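Local structure of EDD domain protein, DegV family (Ruminococcus gnavus, 3JR7) at residues 27-32 and 280-285; 47-52 and 65-70; 138-143 and 250-255; 183-188 and 286-291. The protein is of uncharacterised biochemical function, but belongs to the DegV family and probably binds a lipid such as a fatty acid. All blocks are in the same frame, centred on the assembly; numbering follows the deposited sequence.

Interaction 1 of 4, residues 27-32 and 280-285; sequences DSCGEF and DTSGIS
E31 reaches across to the N-terminus of helix 283-289 and places one carboxylate oxygen, OE2, between two donors of the 280-285 segment. The motif is a capped helix start: S282 occupies the N-cap position, and the type I turn from D27 to G30 brings the loop after strand 22-27 up to it. S282 N points almost straight at E31 OE2 (2.8 Å, 172° at the hydrogen), which receives it on its anti lone pair, away from OE1. S285 OG donates to E31 OE2 from the syn side at 2.8 Å, so two bonds grip this oxygen, while OE1 is held by S140 OG. The bend at chi2 (73°) swings the carboxylate toward the helix start; E31 CG itself lies 3.2 Å from D280 O. The location beside a helix N-terminus would be expected to favour the ionised carboxylate.

C29, two residues earlier, adds an apolar contact. Its side chain stands anti to the backbone N, putting SG 3.9 Å from I284 CG2. I284 in turn lies about 4 Å from the polyether bound in the pocket, where S285 is also found.

S282 OG links both halves, accepting the capping bond from S285 N and giving its own proton to C29 O at 2.9 Å, tilted 32° from the carbonyl plane.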
loop_
_atom_site.group_PDB
_atom_site.type_symbol
_atom_site.label_atom_id
_atom_site.label_comp_id
_atom_site.label_asym_id
_atom_site.label_seq_id
_atom_site.Cartn_x
_atom_site.Cartn_y
_atom_site.Cartn_z
ATOM N N ASP A 27 -0.591 7.804 3.479
ATOM C CA ASP A 27 -0.154 8.406 2.235
ATOM C C ASP A 27 -0.986 7.834 1.084
ATOM O O ASP A 27 -1.667 6.821 1.239
ATOM C CB ASP A 27 1.367 8.328 1.988
ATOM C CG ASP A 27 1.882 6.912 1.711
ATOM O OD1 ASP A 27 1.174 6.065 1.103
ATOM O OD2 ASP A 27 3.065 6.688 2.032
ATOM N N SER A 28 -0.987 8.531 -0.053
ATOM C CA SER A 28 -2.037 8.297 -1.066
ATOM C C SER A 28 -1.868 6.930 -1.758
ATOM O O SER A 28 -2.759 6.437 -2.391
ATOM C CB SER A 28 -2.042 9.421 -2.084
ATOM O OG SER A 28 -0.845 9.443 -2.795
ATOM N N CYS A 29 -0.719 6.303 -1.583
ATOM C CA CYS A 29 -0.526 4.957 -2.133
ATOM C C CYS A 29 -1.534 3.982 -1.541
ATOM O O CYS A 29 -2.063 3.108 -2.245
ATOM C CB CYS A 29 0.914 4.478 -1.929
ATOM S SG CYS A 29 1.219 2.924 -2.776
ATOM N N GLY A 30 -1.849 4.166 -0.269
ATOM C CA GLY A 30 -2.743 3.276 0.421
ATOM C C GLY A 30 -4.174 3.533 0.041
ATOM O O GLY A 30 -4.692 4.607 0.376
ATOM N N GLU A 31 -4.833 2.552 -0.600
ATOM C CA GLU A 31 -6.198 2.761 -1.092
ATOM C C GLU A 31 -7.196 2.842 0.053
ATOM O O GLU A 31 -6.987 2.215 1.048
ATOM C CB GLU A 31 -6.634 1.613 -2.042
ATOM C CG GLU A 31 -5.929 1.513 -3.372
ATOM C CD GLU A 31 -4.504 1.009 -3.297
ATOM O OE1 GLU A 31 -4.122 0.361 -2.275
ATOM O OE2 GLU A 31 -3.774 1.246 -4.285
ATOM N N PHE A 32 -8.275 3.625 -0.080
ATOM C CA PHE A 32 -9.423 3.566 0.858
ATOM C C PHE A 32 -10.588 2.853 0.220
ATOM O O PHE A 32 -10.902 3.127 -0.930
ATOM C CB PHE A 32 -9.944 4.956 1.270
ATOM C CG PHE A 32 -9.003 5.748 2.158
ATOM C CD1 PHE A 32 -7.852 5.182 2.712
ATOM C CD2 PHE A 32 -9.283 7.078 2.428
ATOM C CE1 PHE A 32 -7.004 5.946 3.503
ATOM C CE2 PHE A 32 -8.478 7.820 3.215
ATOM C CZ PHE A 32 -7.304 7.257 3.758
ATOM N N ASP A 280 -9.613 -0.893 -6.452
ATOM C CA ASP A 280 -8.879 -0.330 -7.562
ATOM C C ASP A 280 -7.639 0.320 -7.031
ATOM O O ASP A 280 -7.671 0.955 -5.976
ATOM C CB ASP A 280 -9.696 0.717 -8.318
ATOM C CG ASP A 280 -10.896 0.098 -9.024
ATOM O OD1 ASP A 280 -10.683 -0.556 -10.040
ATOM O OD2 ASP A 280 -12.011 0.197 -8.497
ATOM N N THR A 281 -6.559 0.180 -7.769
ATOM C CA THR A 281 -5.296 0.782 -7.355
ATOM C C THR A 281 -5.352 2.335 -7.302
ATOM O O THR A 281 -5.964 2.998 -8.151
ATOM C CB THR A 281 -4.161 0.393 -8.277
ATOM O OG1 THR A 281 -4.583 0.517 -9.634
ATOM C CG2 THR A 281 -3.687 -1.034 -8.019
ATOM N N SER A 282 -4.684 2.898 -6.306
ATOM C CA SER A 282 -4.510 4.362 -6.168
ATOM C C SER A 282 -3.612 4.884 -7.297
ATOM O O SER A 282 -3.068 4.109 -8.072
ATOM C CB SER A 282 -3.808 4.656 -4.848
ATOM O OG SER A 282 -2.429 4.195 -4.933
ATOM N N GLY A 283 -3.440 6.200 -7.386
ATOM C CA GLY A 283 -2.533 6.799 -8.372
ATOM C C GLY A 283 -1.122 6.244 -8.290
ATOM O O GLY A 283 -0.539 5.812 -9.303
ATOM N N ILE A 284 -0.527 6.265 -7.084
ATOM C CA ILE A 284 0.849 5.735 -6.972
ATOM C C ILE A 284 0.888 4.225 -7.275
ATOM O O ILE A 284 1.776 3.753 -7.979
ATOM C CB ILE A 284 1.425 6.033 -5.591
ATOM C CG1 ILE A 284 1.573 7.557 -5.424
ATOM C CG2 ILE A 284 2.776 5.323 -5.388
ATOM C CD1 ILE A 284 2.611 8.210 -6.350
ATOM N N SER A 285 -0.097 3.490 -6.785
ATOM C CA SER A 285 -0.180 2.066 -7.046
ATOM C C SER A 285 -0.302 1.777 -8.552
ATOM O O SER A 285 0.350 0.875 -9.081
ATOM C CB SER A 285 -1.339 1.449 -6.253
ATOM O OG SER A 285 -1.082 1.440 -4.821
#

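Interaction 2 of 4, residues 47-52 and 65-70; sequences LGIQIE and EELLLK
I51 and K70 carry most of this contact, in which helix 64-73 packs on a beta hairpin formed by strands 42-51 and 54-57; it is apolar along the K70 chain and charged at its end. The two side chains run antiparallel alongside each other, with K70 CG lying 3.8 Å from I51 CG2. Further out, K70 CE lies 3.7 Å from I51 O, and NZ meets E52 OE1 at 3.5 Å, a salt bridge whose hydrogen bond is weak. E52 is exposed, so solvent probably weakens the attraction further.

L67, one helical turn before K70, fills the other end of the contact. Its CD1 packs against I51 CD1 at 3.8 Å, the two side chains nearly perpendicular, and more loosely against I49 CG2 at 4.3 Å. I49 and I51, two residues apart on the strand, thus present one apolar side to the helix.

Torsions and backbone place these groups. K70 leaves its helix with CG anti to the backbone N (chi1 -177°) and then bends at chi2, which lays the aliphatic part along I51. The positive phi of E52 (56°) marks where the hairpin turns.

The axes of strand 48-51 and helix 65-70 approach to 10.6 Å at 37°. Helix 64-73 also rests on W56 of strand 54-57, through E66, L67 and K70. Strand 79-81 pairs with the strand segment as well, and I284 and T286 of helix 283-289 touch I49 and L67 respectively.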
loop_
_atom_site.group_PDB
_atom_site.type_symbol
_atom_site.label_atom_id
_atom_site.label_comp_id
_atom_site.label_asym_id
_atom_site.label_seq_id
_atom_site.Cartn_x
_atom_site.Cartn_y
_atom_site.Cartn_z
ATOM N N LEU A 47 0.846 12.029 -2.550
ATOM C CA LEU A 47 2.113 12.067 -3.250
ATOM C C LEU A 47 1.967 12.794 -4.578
ATOM O O LEU A 47 0.851 13.074 -5.019
ATOM C CB LEU A 47 2.628 10.642 -3.517
ATOM C CG LEU A 47 3.324 9.956 -2.356
ATOM C CD1 LEU A 47 2.318 9.264 -1.398
ATOM C CD2 LEU A 47 4.400 8.993 -2.877
ATOM N N GLY A 48 3.097 13.092 -5.208
ATOM C CA GLY A 48 3.119 13.692 -6.566
ATOM C C GLY A 48 3.430 12.678 -7.645
ATOM O O GLY A 48 4.135 11.712 -7.399
ATOM N N ILE A 49 2.905 12.899 -8.859
ATOM C CA ILE A 49 3.234 12.056 -10.009
ATOM C C ILE A 49 3.654 12.991 -11.122
ATOM O O ILE A 49 3.002 13.980 -11.345
ATOM C CB ILE A 49 2.045 11.205 -10.487
ATOM C CG1 ILE A 49 1.656 10.164 -9.445
ATOM C CG2 ILE A 49 2.345 10.500 -11.869
ATOM C CD1 ILE A 49 0.171 9.794 -9.525
ATOM N N GLN A 50 4.749 12.652 -11.773
ATOM C CA GLN A 50 5.323 13.442 -12.864
ATOM C C GLN A 50 5.554 12.574 -14.111
ATOM O O GLN A 50 6.307 11.603 -14.073
ATOM C CB GLN A 50 6.637 14.065 -12.383
ATOM C CG GLN A 50 6.424 14.896 -11.079
ATOM C CD GLN A 50 6.679 14.114 -9.761
ATOM O OE1 GLN A 50 7.557 13.245 -9.700
ATOM N NE2 GLN A 50 5.958 14.478 -8.703
ATOM N N ILE A 51 4.876 12.922 -15.203
ATOM C CA ILE A 51 4.996 12.211 -16.483
ATOM C C ILE A 51 5.154 13.280 -17.578
ATOM O O ILE A 51 4.261 14.090 -17.787
ATOM C CB ILE A 51 3.768 11.362 -16.816
ATOM C CG1 ILE A 51 3.539 10.309 -15.738
ATOM C CG2 ILE A 51 3.980 10.641 -18.186
ATOM C CD1 ILE A 51 2.134 9.804 -15.677
ATOM N N GLU A 52 6.312 13.309 -18.199
ATOM C CA GLU A 52 6.633 14.352 -19.201
ATOM C C GLU A 52 6.471 15.730 -18.561
ATOM O O GLU A 52 7.207 16.009 -17.619
ATOM C CB GLU A 52 5.822 14.121 -20.480
ATOM C CG GLU A 52 6.316 12.869 -21.174
ATOM C CD GLU A 52 5.517 12.473 -22.416
ATOM O OE1 GLU A 52 4.269 12.702 -22.481
ATOM O OE2 GLU A 52 6.174 11.892 -23.308
ATOM N N GLU A 65 -8.166 6.183 -15.514
ATOM C CA GLU A 65 -8.132 6.009 -16.968
ATOM C C GLU A 65 -7.228 7.092 -17.553
ATOM O O GLU A 65 -6.311 6.822 -18.334
ATOM C CB GLU A 65 -9.564 6.024 -17.595
ATOM C CG GLU A 65 -9.486 6.144 -19.133
ATOM C CD GLU A 65 -10.751 5.786 -19.890
ATOM O OE1 GLU A 65 -11.856 5.624 -19.298
ATOM O OE2 GLU A 65 -10.610 5.660 -21.131
ATOM N N GLU A 66 -7.411 8.333 -17.114
ATOM C CA GLU A 66 -6.538 9.405 -17.607
ATOM C C GLU A 66 -5.067 9.136 -17.292
ATOM O O GLU A 66 -4.142 9.418 -18.056
ATOM C CB GLU A 66 -6.991 10.744 -17.004
ATOM C CG GLU A 66 -6.064 11.888 -17.390
ATOM C CD GLU A 66 -6.512 13.243 -16.863
ATOM O OE1 GLU A 66 -7.059 13.307 -15.728
ATOM O OE2 GLU A 66 -6.239 14.240 -17.579
ATOM N N LEU A 67 -4.817 8.599 -16.119
ATOM C CA LEU A 67 -3.436 8.313 -15.761
ATOM C C LEU A 67 -2.864 7.186 -16.609
ATOM O O LEU A 67 -1.757 7.273 -17.098
ATOM C CB LEU A 67 -3.384 7.952 -14.248
ATOM C CG LEU A 67 -2.055 7.435 -13.673
ATOM C CD1 LEU A 67 -0.900 8.407 -13.864
ATOM C CD2 LEU A 67 -2.310 7.137 -12.164
ATOM N N LEU A 68 -3.613 6.107 -16.780
ATOM C CA LEU A 68 -3.133 4.983 -17.599
ATOM C C LEU A 68 -2.875 5.419 -19.036
ATOM O O LEU A 68 -1.937 4.963 -19.658
ATOM C CB LEU A 68 -4.158 3.845 -17.576
ATOM C CG LEU A 68 -4.202 2.986 -16.290
ATOM C CD1 LEU A 68 -5.398 1.988 -16.251
ATOM C CD2 LEU A 68 -2.844 2.263 -16.069
ATOM N N LEU A 69 -3.740 6.284 -19.569
ATOM C CA LEU A 69 -3.564 6.767 -20.963
ATOM C C LEU A 69 -2.315 7.650 -21.075
ATOM O O LEU A 69 -1.543 7.539 -22.032
ATOM C CB LEU A 69 -4.807 7.547 -21.429
ATOM C CG LEU A 69 -6.020 6.661 -21.771
ATOM C CD1 LEU A 69 -7.222 7.514 -21.891
ATOM C CD2 LEU A 69 -5.799 5.812 -23.070
ATOM N N LYS A 70 -2.093 8.507 -20.071
ATOM C CA LYS A 70 -0.868 9.297 -20.078
ATOM C C LYS A 70 0.384 8.423 -20.000
ATOM O O LYS A 70 1.388 8.654 -20.711
ATOM C CB LYS A 70 -0.901 10.342 -18.949
ATOM C CG LYS A 70 0.302 11.252 -18.928
ATOM C CD LYS A 70 0.430 12.082 -20.225
ATOM C CE LYS A 70 1.410 13.236 -20.052
ATOM N NZ LYS A 70 1.381 14.159 -21.227
#

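Interaction 3 of 4, residues 138-143 and 250-255; sequences SASVGE and AIAHCN
S140 OG meets A252 CB at 3.5 Å and is hydrogen-bonded to E31 OE1, so this buried hydroxyl has a polar partner on the loop after strand 22-27 while leaning on a methyl of strand 248-253. S140 stands at the N-cap position of helix 141-155, yet its hydroxyl makes no capping bond; chi1 of 174° puts OG anti to the backbone N and beside the carbonyl carbon. The turn is secured instead by main-chain bonds, G142 N to A139 O and E143 N to S140 O, both 2.9 Å.

V141 makes the larger apolar contact. Its CB lies 3.6 Å from A250 CB, close for two carbons. CG1 reaches along the strand to A252 CB at 3.8 Å, whereas CG2 stays over A250 CB at 3.9 Å.

A250 and A252 are alternate residues of one strand in a six-stranded mixed sheet, flanked by the parallel strand 275-280 and the antiparallel strand 294-297. Their small side chains let the first turn of the helix come near: the CA atoms of V141 and A250 are 6.2 Å apart. I251, between them, turns away toward A260 and Q264 of helix 257-270, on the other face of the sheet.

V279 and V297, from the two flanking strands, also touch V141. The bound polyether lies about 4 Å from the S140 side chain, and S138 and A139 belong to the same pocket.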
loop_
_atom_site.group_PDB
_atom_site.type_symbol
_atom_site.label_atom_id
_atom_site.label_comp_id
_atom_site.label_asym_id
_atom_site.label_seq_id
_atom_site.Cartn_x
_atom_site.Cartn_y
_atom_site.Cartn_z
ATOM N N SER A 138 5.525 -2.097 3.163
ATOM C CA SER A 138 4.609 -2.554 2.162
ATOM C C SER A 138 4.190 -1.365 1.287
ATOM O O SER A 138 4.904 -0.365 1.223
ATOM C CB SER A 138 3.403 -3.277 2.829
ATOM O OG SER A 138 2.461 -3.860 1.870
ATOM N N ALA A 139 3.039 -1.491 0.616
ATOM C CA ALA A 139 2.519 -0.491 -0.301
ATOM C C ALA A 139 1.051 -0.817 -0.478
ATOM O O ALA A 139 0.586 -1.906 -0.111
ATOM C CB ALA A 139 3.226 -0.580 -1.662
ATOM N N SER A 140 0.315 0.117 -1.056
ATOM C CA SER A 140 -1.022 -0.136 -1.591
ATOM C C SER A 140 -1.894 -0.668 -0.462
ATOM O O SER A 140 -1.916 -0.077 0.626
ATOM C CB SER A 140 -0.929 -1.087 -2.809
ATOM O OG SER A 140 -2.218 -1.495 -3.318
ATOM N N VAL A 141 -2.542 -1.795 -0.675
ATOM C CA VAL A 141 -3.471 -2.373 0.286
ATOM C C VAL A 141 -2.808 -2.898 1.572
ATOM O O VAL A 141 -3.489 -3.113 2.592
ATOM C CB VAL A 141 -4.427 -3.467 -0.321
ATOM C CG1 VAL A 141 -5.543 -2.805 -1.167
ATOM C CG2 VAL A 141 -3.649 -4.531 -1.082
ATOM N N GLY A 142 -1.492 -3.070 1.553
ATOM C CA GLY A 142 -0.753 -3.289 2.825
ATOM C C GLY A 142 -1.013 -2.107 3.783
ATOM O O GLY A 142 -1.291 -2.294 4.960
ATOM N N GLU A 143 -0.958 -0.882 3.253
ATOM C CA GLU A 143 -1.234 0.327 4.072
ATOM C C GLU A 143 -2.697 0.363 4.514
ATOM O O GLU A 143 -3.027 0.706 5.667
ATOM C CB GLU A 143 -0.894 1.572 3.276
ATOM C CG GLU A 143 0.601 1.686 2.918
ATOM C CD GLU A 143 0.901 2.868 2.015
ATOM O OE1 GLU A 143 0.562 4.002 2.383
ATOM O OE2 GLU A 143 1.472 2.650 0.928
ATOM N N ALA A 250 -6.668 -8.592 1.419
ATOM C CA ALA A 250 -6.924 -7.490 0.524
ATOM C C ALA A 250 -6.285 -7.737 -0.804
ATOM O O ALA A 250 -5.160 -8.262 -0.900
ATOM C CB ALA A 250 -6.437 -6.132 1.126
ATOM N N ILE A 251 -7.008 -7.338 -1.845
ATOM C CA ILE A 251 -6.530 -7.422 -3.219
ATOM C C ILE A 251 -6.708 -6.078 -3.931
ATOM O O ILE A 251 -7.797 -5.536 -3.968
ATOM C CB ILE A 251 -7.268 -8.511 -4.015
ATOM C CG1 ILE A 251 -7.082 -9.877 -3.373
ATOM C CG2 ILE A 251 -6.777 -8.577 -5.460
ATOM C CD1 ILE A 251 -8.155 -10.862 -3.755
ATOM N N ALA A 252 -5.641 -5.529 -4.483
ATOM C CA ALA A 252 -5.758 -4.370 -5.327
ATOM C C ALA A 252 -5.424 -4.782 -6.740
ATOM O O ALA A 252 -4.526 -5.609 -6.963
ATOM C CB ALA A 252 -4.825 -3.250 -4.862
ATOM N N HIS A 253 -6.147 -4.208 -7.700
ATOM C CA HIS A 253 -5.941 -4.503 -9.113
ATOM C C HIS A 253 -5.917 -3.213 -9.888
ATOM O O HIS A 253 -6.551 -2.222 -9.488
ATOM C CB HIS A 253 -7.043 -5.429 -9.647
ATOM C CG HIS A 253 -8.343 -4.729 -9.863
ATOM N ND1 HIS A 253 -9.280 -4.564 -8.869
ATOM C CD2 HIS A 253 -8.836 -4.102 -10.952
ATOM C CE1 HIS A 253 -10.315 -3.891 -9.351
ATOM N NE2 HIS A 253 -10.064 -3.587 -10.605
ATOM N N CYS A 254 -5.123 -3.204 -10.953
ATOM C CA CYS A 254 -5.063 -2.062 -11.844
ATOM C C CYS A 254 -5.761 -2.409 -13.164
ATOM O O CYS A 254 -5.146 -3.011 -14.037
ATOM C CB CYS A 254 -3.611 -1.694 -12.131
ATOM S SG CYS A 254 -3.473 -0.192 -13.134
ATOM N N ASN A 255 -7.031 -2.013 -13.273
ATOM C CA ASN A 255 -7.829 -2.182 -14.513
ATOM C C ASN A 255 -7.971 -3.672 -14.911
ATOM O O ASN A 255 -7.861 -4.030 -16.092
ATOM C CB ASN A 255 -7.181 -1.394 -15.642
ATOM C CG ASN A 255 -8.061 -1.305 -16.898
ATOM O OD1 ASN A 255 -9.282 -1.146 -16.801
ATOM N ND2 ASN A 255 -7.438 -1.409 -18.067
#

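Interaction 4 of 4, residues 183-188 and 286-291; sequences LDTLRK and TVYAND
T185 and L186 pack against Y288 through apolar atoms. L186 CD2 approaches Y288 CD1 at 3.6 Å, and T185 CG2 lies 3.9 Å from the same ring carbon; both methyls come in obliquely. The T185 side chain stands nearly perpendicular to that of the tyrosine, its CG2 anti to the backbone N, and the same methyl touches V287 CG1. V287 CG1 itself sits 3.9 Å above one face of the Y288 ring, offset toward the rim, so the phenol is packed by its own helix as well as by helix 184-188.

The two helices belong to the half of the fold built on the sheet that contains strands 176-179, 294-297, 248-253 and 275-280: helix 184-188 follows strand 176-179, and helix 283-289 connects strands 275-280 and 294-297. Y288 lines the pocket, about 4 Å from the bound polyether, and its OH is hydrogen-bonded to T80 and N189.

Two waters bridge the helices. Water 1 lies 2.7 Å from T185 OG1 and donates to V287 O at 2.8 Å. Water 2 accepts from L186 N at 3.2 Å and lies 2.7 Å from Y288 O. These carbonyls belong to the last turn of their helix, which ends where N290 takes a positive phi of 70°; N290 N still closes on T286 O.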
loop_
_atom_site.group_PDB
_atom_site.type_symbol
_atom_site.label_atom_id
_atom_site.label_comp_id
_atom_site.label_asym_id
_atom_site.label_seq_id
_atom_site.Cartn_x
_atom_site.Cartn_y
_atom_site.Cartn_z
ATOM N N LEU A 183 6.897 -4.556 -15.166
ATOM C CA LEU A 183 7.781 -4.236 -14.034
ATOM C C LEU A 183 8.695 -3.063 -14.289
ATOM O O LEU A 183 9.479 -2.672 -13.414
ATOM C CB LEU A 183 8.656 -5.444 -13.672
ATOM C CG LEU A 183 7.989 -6.582 -12.914
ATOM C CD1 LEU A 183 8.839 -7.802 -13.057
ATOM C CD2 LEU A 183 7.852 -6.254 -11.462
ATOM N N ASP A 184 8.623 -2.502 -15.495
ATOM C CA ASP A 184 9.613 -1.515 -15.895
ATOM C C ASP A 184 9.628 -0.237 -15.037
ATOM O O ASP A 184 10.699 0.349 -14.851
ATOM C CB ASP A 184 9.438 -1.110 -17.357
ATOM C CG ASP A 184 9.759 -2.244 -18.342
ATOM O OD1 ASP A 184 10.203 -3.370 -17.960
ATOM O OD2 ASP A 184 9.521 -1.994 -19.532
ATOM N N THR A 185 8.474 0.225 -14.573
ATOM C CA THR A 185 8.443 1.463 -13.773
ATOM C C THR A 185 9.166 1.234 -12.429
ATOM O O THR A 185 10.008 2.049 -12.025
ATOM C CB THR A 185 7.018 1.985 -13.577
ATOM O OG1 THR A 185 6.352 1.981 -14.854
ATOM C CG2 THR A 185 7.023 3.437 -12.998
ATOM N N LEU A 186 8.907 0.097 -11.794
ATOM C CA LEU A 186 9.648 -0.290 -10.582
ATOM C C LEU A 186 11.148 -0.435 -10.860
ATOM O O LEU A 186 12.002 0.032 -10.075
ATOM C CB LEU A 186 9.082 -1.580 -9.962
ATOM C CG LEU A 186 7.761 -1.449 -9.147
ATOM C CD1 LEU A 186 7.063 -2.827 -8.978
ATOM C CD2 LEU A 186 7.943 -0.684 -7.766
ATOM N N ARG A 187 11.484 -1.065 -11.981
ATOM C CA ARG A 187 12.891 -1.319 -12.286
ATOM C C ARG A 187 13.615 -0.011 -12.546
ATOM O O ARG A 187 14.626 0.283 -11.918
ATOM C CB ARG A 187 13.005 -2.266 -13.486
ATOM C CG ARG A 187 14.418 -2.362 -14.098
ATOM C CD ARG A 187 15.381 -3.138 -13.234
ATOM N NE ARG A 187 14.952 -4.534 -13.081
ATOM C CZ ARG A 187 15.484 -5.422 -12.236
ATOM N NH1 ARG A 187 16.490 -5.101 -11.426
ATOM N NH2 ARG A 187 14.981 -6.653 -12.202
ATOM N N LYS A 188 13.045 0.796 -13.426
ATOM C CA LYS A 188 13.680 2.020 -13.879
ATOM C C LYS A 188 13.755 3.071 -12.763
ATOM O O LYS A 188 14.696 3.878 -12.723
ATOM C CB LYS A 188 12.972 2.565 -15.146
ATOM C CG LYS A 188 13.223 1.693 -16.462
ATOM C CD LYS A 188 12.796 0.170 -16.336
ATOM C CE LYS A 188 13.269 -0.790 -17.464
ATOM N NZ LYS A 188 12.908 -2.249 -17.184
ATOM N N THR A 286 -1.144 2.556 -9.237
ATOM C CA THR A 286 -1.271 2.456 -10.688
ATOM C C THR A 286 0.043 2.723 -11.399
ATOM O O THR A 286 0.448 1.942 -12.276
ATOM C CB THR A 286 -2.339 3.404 -11.177
ATOM O OG1 THR A 286 -3.609 2.930 -10.685
ATOM C CG2 THR A 286 -2.308 3.526 -12.690
ATOM N N VAL A 287 0.748 3.783 -10.999
ATOM C CA VAL A 287 2.007 4.111 -11.644
ATOM C C VAL A 287 3.020 2.961 -11.583
ATOM O O VAL A 287 3.691 2.656 -12.576
ATOM C CB VAL A 287 2.613 5.388 -11.039
ATOM C CG1 VAL A 287 4.061 5.580 -11.488
ATOM C CG2 VAL A 287 1.739 6.646 -11.408
ATOM N N TYR A 288 3.152 2.322 -10.423
ATOM C CA TYR A 288 4.132 1.244 -10.246
ATOM C C TYR A 288 3.597 -0.149 -10.600
ATOM O O TYR A 288 4.369 -1.010 -11.034
ATOM C CB TYR A 288 4.741 1.310 -8.833
ATOM C CG TYR A 288 5.661 2.516 -8.710
ATOM C CD1 TYR A 288 6.944 2.490 -9.260
ATOM C CD2 TYR A 288 5.232 3.698 -8.173
ATOM C CE1 TYR A 288 7.786 3.550 -9.175
ATOM C CE2 TYR A 288 6.094 4.836 -8.098
ATOM C CZ TYR A 288 7.358 4.742 -8.609
ATOM O OH TYR A 288 8.241 5.813 -8.600
ATOM N N ALA A 289 2.301 -0.387 -10.447
ATOM C CA ALA A 289 1.751 -1.715 -10.780
ATOM C C ALA A 289 1.520 -1.876 -12.281
ATOM O O ALA A 289 1.654 -2.975 -12.855
ATOM C CB ALA A 289 0.454 -1.965 -10.010
ATOM N N ASN A 290 1.082 -0.790 -12.885
ATOM C CA ASN A 290 0.768 -0.702 -14.301
ATOM C C ASN A 290 -0.474 -1.494 -14.656
ATOM O O ASN A 290 -1.019 -2.295 -13.846
ATOM C CB ASN A 290 1.976 -1.098 -15.187
ATOM C CG ASN A 290 3.015 -0.001 -15.276
ATOM O OD1 ASN A 290 4.209 -0.212 -14.977
ATOM N ND2 ASN A 290 2.587 1.170 -15.721
ATOM N N ASP A 291 -0.966 -1.202 -15.861
ATOM C CA ASP A 291 -2.190 -1.820 -16.363
ATOM C C ASP A 291 -2.060 -3.331 -16.201
ATOM O O ASP A 291 -1.053 -3.902 -16.601
ATOM C CB ASP A 291 -2.308 -1.503 -17.866
ATOM C CG ASP A 291 -3.653 -1.889 -18.461
ATOM O OD1 ASP A 291 -4.625 -2.242 -17.738
ATOM O OD2 ASP A 291 -3.723 -1.740 -19.686
HETATM O O HOH W 1 4.136 3.526 -15.153
HETATM O O HOH W 2 6.373 -1.485 -12.801
#

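Overall arrangement
Interactions 1 and 3 lie deepest, their centres about 7 and 5 Å from the centre of the chain, and touch each other; those of 4 and 2 are about 14 and 18 Å out. All four contacts are buried, though interaction 2 has exposed E52 at its edge. Helix 283-289 is shared by interactions 1 and 4, through its N-terminal and C-terminal parts, and its T286 packs on L67 and L68 of interaction 2. Chemistry follows place: a carboxylate and hydroxyls at a helix start in 1, small apolar groups on a sheet in 3, waters beside a tyrosine in 4, and in 2 an apolar layer ending in a salt bridge. Every segment pair holds a polyether-pocket residue.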